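Local coordinates for bumblebee peptidoglycan recognition protein SA (Bombus, PDB 5XZ4), which binds bacterial peptidoglycan, the Dap-type in preference to the Lys-type, and so probably serves as a recognition protein of insect innate immunity, at residues 153-156 with 157-161; 70-73 with 74-77; 135-138 with 139-143. All coordinates share one frame; numbering follows the deposited sequence.

Contact 1: residues 153-156 with 157-161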
ATOM      1  N   MET A 153       9.505   9.557   7.183  1.00 16.28           N
ATOM      2  CA  MET A 153       8.805   9.178   8.421  1.00 17.42           C
ATOM      3  C   MET A 153       7.710   8.112   8.204  1.00 15.49           C
ATOM      4  O   MET A 153       7.250   7.489   9.164  1.00 16.67           O
ATOM      5  CB  MET A 153       8.303  10.407   9.202  1.00 22.45           C
ATOM      6  CG  MET A 153       9.436  11.229   9.838  1.00 27.52           C
ATOM      7  SD  MET A 153      10.481  10.358  11.041  1.00 33.22           S
ATOM      8  CE  MET A 153       9.497  10.505  12.528  1.00 32.93           C
ATOM      9  N   SER A 154       7.359   7.860   6.941  1.00 13.60           N
ATOM     10  CA  SER A 154       6.366   6.820   6.572  1.00 12.72           C
ATOM     11  C   SER A 154       6.824   5.433   7.107  1.00 12.37           C
ATOM     12  O   SER A 154       8.010   5.074   6.943  1.00 12.18           O
ATOM     13  CB  SER A 154       6.227   6.824   5.053  1.00 11.95           C
ATOM     14  OG  SER A 154       5.228   5.898   4.639  1.00 11.63           O
ATOM     15  N   PRO A 155       5.949   4.634   7.745  1.00 11.01           N
ATOM     16  CA  PRO A 155       4.494   4.730   7.769  1.00 10.91           C
ATOM     17  C   PRO A 155       3.940   5.430   9.013  1.00 11.64           C
ATOM     18  O   PRO A 155       2.768   5.230   9.359  1.00 11.50           O
ATOM     19  CB  PRO A 155       4.089   3.239   7.788  1.00 10.64           C
ATOM     20  CG  PRO A 155       5.144   2.620   8.676  1.00 10.35           C
ATOM     21  CD  PRO A 155       6.407   3.308   8.222  1.00 11.74           C
ATOM     22  N   GLY A 156       4.786   6.220   9.672  1.00 12.90           N
ATOM     23  CA  GLY A 156       4.456   6.866  10.938  1.00 13.95           C
ATOM     24  C   GLY A 156       4.870   6.000  12.105  1.00 15.29           C
ATOM     25  O   GLY A 156       4.746   4.772  12.053  1.00 15.37           O
ATOM     26  N   SER A 157       5.372   6.627  13.160  1.00 17.45           N
ATOM     27  CA  SER A 157       5.925   5.877  14.283  1.00 18.11           C
ATOM     28  C   SER A 157       4.954   4.878  14.907  1.00 15.97           C
ATOM     29  O   SER A 157       5.354   3.774  15.275  1.00 18.13           O
ATOM     30  CB  SER A 157       6.467   6.835  15.342  1.00 21.24           C
ATOM     31  OG  SER A 157       7.587   7.524  14.824  1.00 26.34           O
ATOM     32  N   LYS A 158       3.681   5.260  15.013  1.00 16.84           N
ATOM     33  CA  LYS A 158       2.704   4.392  15.640  1.00 16.80           C
ATOM     34  C   LYS A 158       2.380   3.150  14.789  1.00 15.90           C
ATOM     35  O   LYS A 158       2.360   2.041  15.312  1.00 17.13           O
ATOM     36  CB  LYS A 158       1.441   5.163  16.025  1.00 18.64           C
ATOM     37  CG  LYS A 158       0.530   4.416  16.971  1.00 23.85           C
ATOM     38  CD  LYS A 158       0.972   4.513  18.426  1.00 28.03           C
ATOM     39  CE  LYS A 158       0.005   3.768  19.333  1.00 31.44           C
ATOM     40  NZ  LYS A 158       0.612   3.530  20.666  1.00 31.96           N
ATOM     41  N   LEU A 159       2.151   3.355  13.482  1.00 13.76           N
ATOM     42  CA  LEU A 159       1.904   2.246  12.566  1.00 13.37           C
ATOM     43  C   LEU A 159       3.149   1.361  12.451  1.00 13.05           C
ATOM     44  O   LEU A 159       3.024   0.140  12.367  1.00 12.83           O
ATOM     45  CB  LEU A 159       1.436   2.743  11.200  1.00 11.91           C
ATOM     46  CG  LEU A 159       1.158   1.699  10.118  1.00 11.03           C
ATOM     47  CD1 LEU A 159       0.260   0.539  10.533  1.00 10.86           C
ATOM     48  CD2 LEU A 159       0.530   2.440   8.955  1.00 11.02           C
ATOM     49  N   GLN A 160       4.330   1.974  12.456  1.00 14.43           N
ATOM     50  CA  GLN A 160       5.583   1.209  12.467  1.00 15.27           C
ATOM     51  C   GLN A 160       5.641   0.225  13.647  1.00 15.89           C
ATOM     52  O   GLN A 160       6.020  -0.937  13.470  1.00 15.97           O
ATOM     53  CB  GLN A 160       6.790   2.143  12.438  1.00 14.82           C
ATOM     54  CG  GLN A 160       8.140   1.418  12.451  1.00 15.09           C
ATOM     55  CD  GLN A 160       8.465   0.729  11.133  1.00 15.61           C
ATOM     56  OE1 GLN A 160       7.855   1.002  10.108  1.00 16.56           O
ATOM     57  NE2 GLN A 160       9.445  -0.160  11.149  1.00 16.47           N
ATOM     58  N   LYS A 161       5.248   0.681  14.838  1.00 16.59           N
ATOM     59  CA  LYS A 161       5.149  -0.203  16.011  1.00 16.85           C
ATOM     60  C   LYS A 161       4.109  -1.312  15.789  1.00 14.68           C
ATOM     61  O   LYS A 161       4.360  -2.478  16.103  1.00 16.58           O
ATOM     62  CB  LYS A 161       4.848   0.603  17.291  1.00 20.48           C
ATOM     63  CG  LYS A 161       6.016   1.456  17.766  1.00 26.57           C
ATOM     64  CD  LYS A 161       5.738   2.212  19.062  1.00 30.03           C
ATOM     65  CE  LYS A 161       6.971   2.971  19.555  1.00 32.85           C
ATOM     66  NZ  LYS A 161       7.323   4.147  18.702  1.00 35.90           N
TER
HETATM   67  O   HOH W   1       8.019   7.597  11.828  1.00 26.08           O
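G156 and Q160 close the first turn of helix 157-163, with G156 at the N-cap position just after the cis peptide bond between S154 and P155. Among the backbone bonds, Q160 N donates to G156 O at 2.9 Å, nearly straight at 164°. On the other side of the cap, G156 N reaches back to M153 O at 2.8 Å and closes the tight bend around the proline. G156 has a positive phi, and a beta carbon here would be pressed against the carbonyl oxygen of P155.

The water-mediated link runs beside it. Water 1 donates to M153 O at 2.8 Å and accepts from S157 OG at 3.0 Å, so the M153 carbonyl is gripped twice, while S157 N is taken by Q112.

L159 packs against P155. It holds CG anti to its N (chi1 179°), which lets CD2 rest 3.8 Å from P155 CB, and its CB lies 3.4 Å from P155 O. With an alanine here the CD2 contact to P155 CB goes, and a gap is likely to open beside the proline ring and toward F111.

S154, whose OG is bonded to H37 ND1 and H38 N, probably corresponds to the cysteine that binds zinc in catalytic members of the family, consistent with a recognition protein. Q160 packs against P155 while its NE2 bonds to Q148 OE1. The bend of its chain at chi2 brings the amide oxygen back to the proline: Q160 OE1, buried and without a polar partner in the model, lies 3.3 Å from P155 CD.

Contact 2: residues 70-73 with 74-77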
ATOM      1  N   ILE A  70      -1.163   6.459  -9.667  1.00  7.43           N
ATOM      2  CA  ILE A  70      -0.962   6.520  -8.222  1.00  6.95           C
ATOM      3  C   ILE A  70       0.272   5.676  -7.873  1.00  6.66           C
ATOM      4  O   ILE A  70       0.466   4.589  -8.452  1.00  7.06           O
ATOM      5  CB  ILE A  70      -2.246   6.042  -7.480  1.00  6.89           C
ATOM      6  CG1 ILE A  70      -2.224   6.433  -6.005  1.00  7.87           C
ATOM      7  CG2 ILE A  70      -2.537   4.549  -7.696  1.00  7.20           C
ATOM      8  CD1 ILE A  70      -3.529   6.242  -5.231  1.00  8.11           C
ATOM      9  N   GLY A  71       1.106   6.162  -6.963  1.00  6.76           N
ATOM     10  CA  GLY A  71       2.410   5.508  -6.738  1.00  6.93           C
ATOM     11  C   GLY A  71       2.288   4.176  -6.007  1.00  6.63           C
ATOM     12  O   GLY A  71       3.167   3.309  -6.164  1.00  7.96           O
ATOM     13  N   TYR A  72       1.236   4.029  -5.199  1.00  6.28           N
ATOM     14  CA  TYR A  72       1.064   2.828  -4.332  1.00  6.04           C
ATOM     15  C   TYR A  72       0.512   1.633  -5.119  1.00  6.26           C
ATOM     16  O   TYR A  72      -0.245   1.800  -6.073  1.00  6.85           O
ATOM     17  CB  TYR A  72       0.115   3.118  -3.156  1.00  6.34           C
ATOM     18  CG  TYR A  72       0.601   4.268  -2.284  1.00  6.43           C
ATOM     19  CD1 TYR A  72       1.680   4.089  -1.413  1.00  7.39           C
ATOM     20  CD2 TYR A  72       0.022   5.571  -2.355  1.00  7.11           C
ATOM     21  CE1 TYR A  72       2.172   5.139  -0.644  1.00  7.54           C
ATOM     22  CE2 TYR A  72       0.526   6.635  -1.575  1.00  7.74           C
ATOM     23  CZ  TYR A  72       1.575   6.405  -0.706  1.00  7.87           C
ATOM     24  OH  TYR A  72       2.124   7.397   0.079  1.00  9.82           O
ATOM     25  N   SER A  73       0.903   0.408  -4.704  1.00  6.16           N
ATOM     26  CA  SER A  73       0.305  -0.837  -5.232  1.00  6.14           C
ATOM     27  C   SER A  73      -1.153  -0.997  -4.792  1.00  5.82           C
ATOM     28  O   SER A  73      -2.019  -1.365  -5.598  1.00  6.46           O
ATOM     29  CB  SER A  73       1.137  -2.032  -4.744  1.00  7.06           C
ATOM     30  OG  SER A  73       2.511  -1.849  -5.042  1.00  7.20           O
ATOM     31  N   PHE A  74      -1.382  -0.771  -3.496  1.00  5.73           N
ATOM     32  CA  PHE A  74      -2.713  -0.829  -2.885  1.00  5.97           C
ATOM     33  C   PHE A  74      -2.820   0.238  -1.804  1.00  5.80           C
ATOM     34  O   PHE A  74      -1.802   0.644  -1.224  1.00  6.42           O
ATOM     35  CB  PHE A  74      -2.931  -2.209  -2.191  1.00  6.54           C
ATOM     36  CG  PHE A  74      -2.898  -3.389  -3.133  1.00  6.46           C
ATOM     37  CD1 PHE A  74      -4.044  -3.805  -3.793  1.00  7.32           C
ATOM     38  CD2 PHE A  74      -1.720  -4.102  -3.355  1.00  7.13           C
ATOM     39  CE1 PHE A  74      -4.008  -4.881  -4.675  1.00  7.43           C
ATOM     40  CE2 PHE A  74      -1.696  -5.197  -4.228  1.00  7.68           C
ATOM     41  CZ  PHE A  74      -2.832  -5.580  -4.889  1.00  7.54           C
ATOM     42  N   LEU A  75      -4.067   0.645  -1.534  1.00  6.19           N
ATOM     43  CA  LEU A  75      -4.377   1.497  -0.360  1.00  6.10           C
ATOM     44  C   LEU A  75      -5.254   0.737   0.598  1.00  5.82           C
ATOM     45  O   LEU A  75      -6.057  -0.146   0.164  1.00  6.84           O
ATOM     46  CB  LEU A  75      -5.084   2.812  -0.738  1.00  7.09           C
ATOM     47  CG  LEU A  75      -4.409   3.704  -1.779  1.00  7.51           C
ATOM     48  CD1 LEU A  75      -5.359   4.857  -2.137  1.00  9.37           C
ATOM     49  CD2 LEU A  75      -3.104   4.245  -1.276  1.00 10.43           C
ATOM     50  N   ILE A  76      -5.122   1.042   1.884  1.00  6.97           N
ATOM     51  CA  ILE A  76      -6.044   0.508   2.911  1.00  7.29           C
ATOM     52  C   ILE A  76      -6.887   1.676   3.436  1.00  7.49           C
ATOM     53  O   ILE A  76      -6.342   2.651   3.954  1.00  8.34           O
ATOM     54  CB  ILE A  76      -5.301  -0.173   4.105  1.00  7.84           C
ATOM     55  CG1 ILE A  76      -4.237  -1.189   3.631  1.00  8.17           C
ATOM     56  CG2 ILE A  76      -6.319  -0.783   5.098  1.00  8.80           C
ATOM     57  CD1 ILE A  76      -4.809  -2.403   2.929  1.00  9.74           C
ATOM     58  N   GLY A  77      -8.207   1.565   3.293  1.00  7.66           N
ATOM     59  CA  GLY A  77      -9.123   2.567   3.835  1.00  8.32           C
ATOM     60  C   GLY A  77      -9.544   2.318   5.266  1.00  9.62           C
ATOM     61  O   GLY A  77      -9.559   1.164   5.737  1.00 10.40           O
TER
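S73 OG is hydrogen-bonded to the backbone N of G104, which ties the entry of strand 74-76 to the neighbouring strand 102-107. The rest of S73 meets F74: its carbonyl O lies over one face of the phenyl ring, 3.3 Å from F74 CG, and its CB is 3.8 Å from F74 CD2. F74 sets CG beside its own N and anti to its carbonyl carbon (chi1 -63°), which turns a ring face to the S73 carbonyl. No hydrogen bond joins 70-73 to 74-77; the other side-chain contacts are apolar.

L75 receives two side chains, one on each methyl. I70, stretched out along both of its torsions, meets it tip to tip, with I70 CD1 3.9 Å from L75 CD1. The other methyl goes to the tyrosine: L75 CD2 is 3.6 Å from Y72 CD2, the two side chains crossing at about a right angle and the methyl approaching the ring obliquely. The end of Y72 leads away from L75, and its side chain also touches T39 and H94.

These residues belong to the central mixed sheet of the amidase-like PGRP fold. Strand 74-76 lies between strands 82-84 and 102-107, with I70 and L75 packed on helix 47-64 while F74, edge-to-face with W88, and I76 pack on helix 118-134.

Contact 3: residues 135-138 with 139-143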
ATOM      1  N   GLY A 135       0.277 -17.293  -4.173  1.00 17.83           N
ATOM      2  CA  GLY A 135       1.608 -17.453  -4.754  1.00 16.75           C
ATOM      3  C   GLY A 135       2.137 -16.204  -5.439  1.00 16.14           C
ATOM      4  O   GLY A 135       3.151 -16.255  -6.124  1.00 17.86           O
ATOM      5  N   ILE A 136       1.443 -15.078  -5.253  1.00 15.21           N
ATOM      6  CA  ILE A 136       1.882 -13.776  -5.775  1.00 15.29           C
ATOM      7  C   ILE A 136       3.059 -13.233  -4.948  1.00 13.44           C
ATOM      8  O   ILE A 136       3.987 -12.622  -5.491  1.00 14.60           O
ATOM      9  CB  ILE A 136       0.711 -12.760  -5.760  1.00 15.66           C
ATOM     10  CG1 ILE A 136      -0.477 -13.263  -6.604  1.00 17.46           C
ATOM     11  CG2 ILE A 136       1.185 -11.379  -6.227  1.00 16.42           C
ATOM     12  CD1 ILE A 136      -1.789 -12.575  -6.295  1.00 17.88           C
ATOM     13  N   LEU A 137       2.992 -13.429  -3.631  1.00 13.14           N
ATOM     14  CA  LEU A 137       4.082 -13.059  -2.712  1.00 12.56           C
ATOM     15  C   LEU A 137       4.844 -14.311  -2.349  1.00 13.22           C
ATOM     16  O   LEU A 137       4.242 -15.369  -2.238  1.00 14.46           O
ATOM     17  CB  LEU A 137       3.514 -12.413  -1.433  1.00 11.93           C
ATOM     18  CG  LEU A 137       2.714 -11.117  -1.636  1.00 11.64           C
ATOM     19  CD1 LEU A 137       2.191 -10.633  -0.289  1.00 12.95           C
ATOM     20  CD2 LEU A 137       3.568 -10.020  -2.279  1.00 13.28           C
ATOM     21  N   ARG A 138       6.145 -14.189  -2.151  1.00 12.48           N
ATOM     22  CA  ARG A 138       6.959 -15.359  -1.718  1.00 14.34           C
ATOM     23  C   ARG A 138       6.464 -15.852  -0.354  1.00 15.31           C
ATOM     24  O   ARG A 138       5.967 -15.069   0.472  1.00 13.94           O
ATOM     25  CB  ARG A 138       8.422 -14.950  -1.613  1.00 15.97           C
ATOM     26  CG  ARG A 138       9.103 -14.758  -2.960  1.00 18.18           C
ATOM     27  CD  ARG A 138      10.578 -14.428  -2.809  1.00 21.03           C
ATOM     28  NE  ARG A 138      11.329 -15.507  -2.185  1.00 25.26           N
ATOM     29  CZ  ARG A 138      12.140 -16.360  -2.815  1.00 23.49           C
ATOM     30  NH1 ARG A 138      12.764 -17.291  -2.108  1.00 29.44           N
ATOM     31  NH2 ARG A 138      12.345 -16.292  -4.130  1.00 27.56           N
ATOM     32  N   GLU A 139       6.608 -17.158  -0.118  1.00 16.08           N
ATOM     33  CA  GLU A 139       6.240 -17.767   1.174  1.00 17.75           C
ATOM     34  C   GLU A 139       7.006 -17.124   2.346  1.00 17.17           C
ATOM     35  O   GLU A 139       6.474 -16.999   3.455  1.00 19.15           O
ATOM     36  CB  GLU A 139       6.487 -19.287   1.149  1.00 21.31           C
ATOM     37  CG  GLU A 139       5.725 -20.045   0.069  1.00 29.35           C
ATOM     38  CD  GLU A 139       4.307 -20.404   0.473  1.00 36.21           C
ATOM     39  OE1 GLU A 139       4.119 -21.027   1.542  1.00 44.82           O
ATOM     40  OE2 GLU A 139       3.383 -20.084  -0.300  1.00 40.32           O
ATOM     41  N   ASP A 140       8.242 -16.707   2.070  1.00 16.92           N
ATOM     42  CA  ASP A 140       9.107 -16.051   3.036  1.00 17.73           C
ATOM     43  C   ASP A 140       9.083 -14.521   2.892  1.00 17.23           C
ATOM     44  O   ASP A 140      10.090 -13.854   3.153  1.00 16.89           O
ATOM     45  CB  ASP A 140      10.551 -16.603   2.932  1.00 19.76           C
ATOM     46  CG  ASP A 140      11.179 -16.411   1.545  1.00 23.22           C
ATOM     47  OD1 ASP A 140      10.536 -15.845   0.638  1.00 26.54           O
ATOM     48  OD2 ASP A 140      12.344 -16.843   1.368  1.00 28.16           O
ATOM     49  N   ILE A 141       7.931 -13.980   2.488  1.00 15.95           N
ATOM     50  CA  ILE A 141       7.761 -12.520   2.286  1.00 15.13           C
ATOM     51  C   ILE A 141       8.304 -11.710   3.475  1.00 13.19           C
ATOM     52  O   ILE A 141       8.006 -12.011   4.621  1.00 14.96           O
ATOM     53  CB  ILE A 141       6.276 -12.161   1.968  1.00 15.47           C
ATOM     54  CG1 ILE A 141       6.100 -10.700   1.535  1.00 14.91           C
ATOM     55  CG2 ILE A 141       5.350 -12.401   3.143  1.00 16.48           C
ATOM     56  CD1 ILE A 141       6.589 -10.450   0.143  1.00 17.24           C
ATOM     57  N   ARG A 142       9.069 -10.658   3.175  1.00 13.01           N
ATOM     58  CA  ARG A 142       9.614  -9.754   4.185  1.00 14.28           C
ATOM     59  C   ARG A 142       8.792  -8.463   4.195  1.00 11.51           C
ATOM     60  O   ARG A 142       8.761  -7.749   3.187  1.00 12.24           O
ATOM     61  CB  ARG A 142      11.086  -9.460   3.900  1.00 15.30           C
ATOM     62  CG  ARG A 142      11.979 -10.687   4.120  1.00 18.34           C
ATOM     63  CD  ARG A 142      13.359 -10.488   3.530  1.00 22.57           C
ATOM     64  NE  ARG A 142      14.157 -11.715   3.535  1.00 28.58           N
ATOM     65  CZ  ARG A 142      15.387 -11.822   3.039  1.00 30.13           C
ATOM     66  NH1 ARG A 142      16.013 -12.992   3.089  1.00 31.87           N
ATOM     67  NH2 ARG A 142      16.004 -10.772   2.492  1.00 31.09           N
ATOM     68  N   VAL A 143       8.125  -8.187   5.310  1.00 10.14           N
ATOM     69  CA  VAL A 143       7.319  -6.962   5.448  1.00 10.30           C
ATOM     70  C   VAL A 143       8.190  -5.947   6.186  1.00 10.51           C
ATOM     71  O   VAL A 143       8.753  -6.255   7.244  1.00 11.13           O
ATOM     72  CB  VAL A 143       6.008  -7.225   6.219  1.00 10.22           C
ATOM     73  CG1 VAL A 143       5.272  -5.913   6.488  1.00 11.66           C
ATOM     74  CG2 VAL A 143       5.116  -8.190   5.454  1.00 11.47           C
TER
HETATM   75  O   HOH W   2       4.174 -18.021  -2.293  1.00 41.61           O
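A type I beta turn from R138 to I141 carries the chain round a corner between the short strand 137-138 and strand 141-145. Its closing bond, from I141 N to R138 O at 3.0 Å, is weak, with an N-H...O angle of only 133°. A salt bridge across the turn supplements it. R138 NE donates to D140 OD1 at 3.0 Å with a nearly straight geometry of 165°. The oxygen offers its syn lone pair and sits close to the guanidinium plane, at its edge. The carboxylate is turned 29° from that plane, and its second oxygen is less closely engaged, with D140 OD2 3.5 Å from R138 NH1. The two side chains run side by side in the same direction. R138 bends at chi3 to bring NE over, and D140 places CG between its N and carbonyl carbon, where OD1 also comes 3.2 Å from R138 CB.

In the fold, this corner follows helix 118-134, after which G135 takes a positive phi, and it leads into an outermost strand of the mixed sheet, next to strand 31-38. The backbones of R138 and R142 bond to I31 and to P32 and V34 respectively, so both arms of the turn are fastened to that neighbour.

On the buried side of the turn, L137 and I141 pack at a slant to each other, with L137 CD2 3.9 Å from I141 CD1, and both touch V34. The carboxylate of E139, an exposed residue, shares an ordered water with the backbone of the preceding strand. This water lies 2.7 Å from L137 O and 3.0 Å from E139 OE2.

In the fold
The three contacts follow one another along the chain in the order 2, 3, 1, and none touches another. Contact 2 is the most central, its centre about 4 Å from that of the chain, while contacts 1 and 3 lie toward the periphery at about 13 and 15 Å. Contacts 2 and 3 both reach the mixed sheet, with centres about 18 Å apart: one starts an inner strand, the other an outermost strand. Strand 141-145 then leads on to the helix of contact 1, whose centre lies about 22 Å from that of contact 3. Contact 1 is about 16 Å from contact 2, centre to centre, and includes S154, which probably corresponds to the zinc-binding cysteine of catalytic relatives.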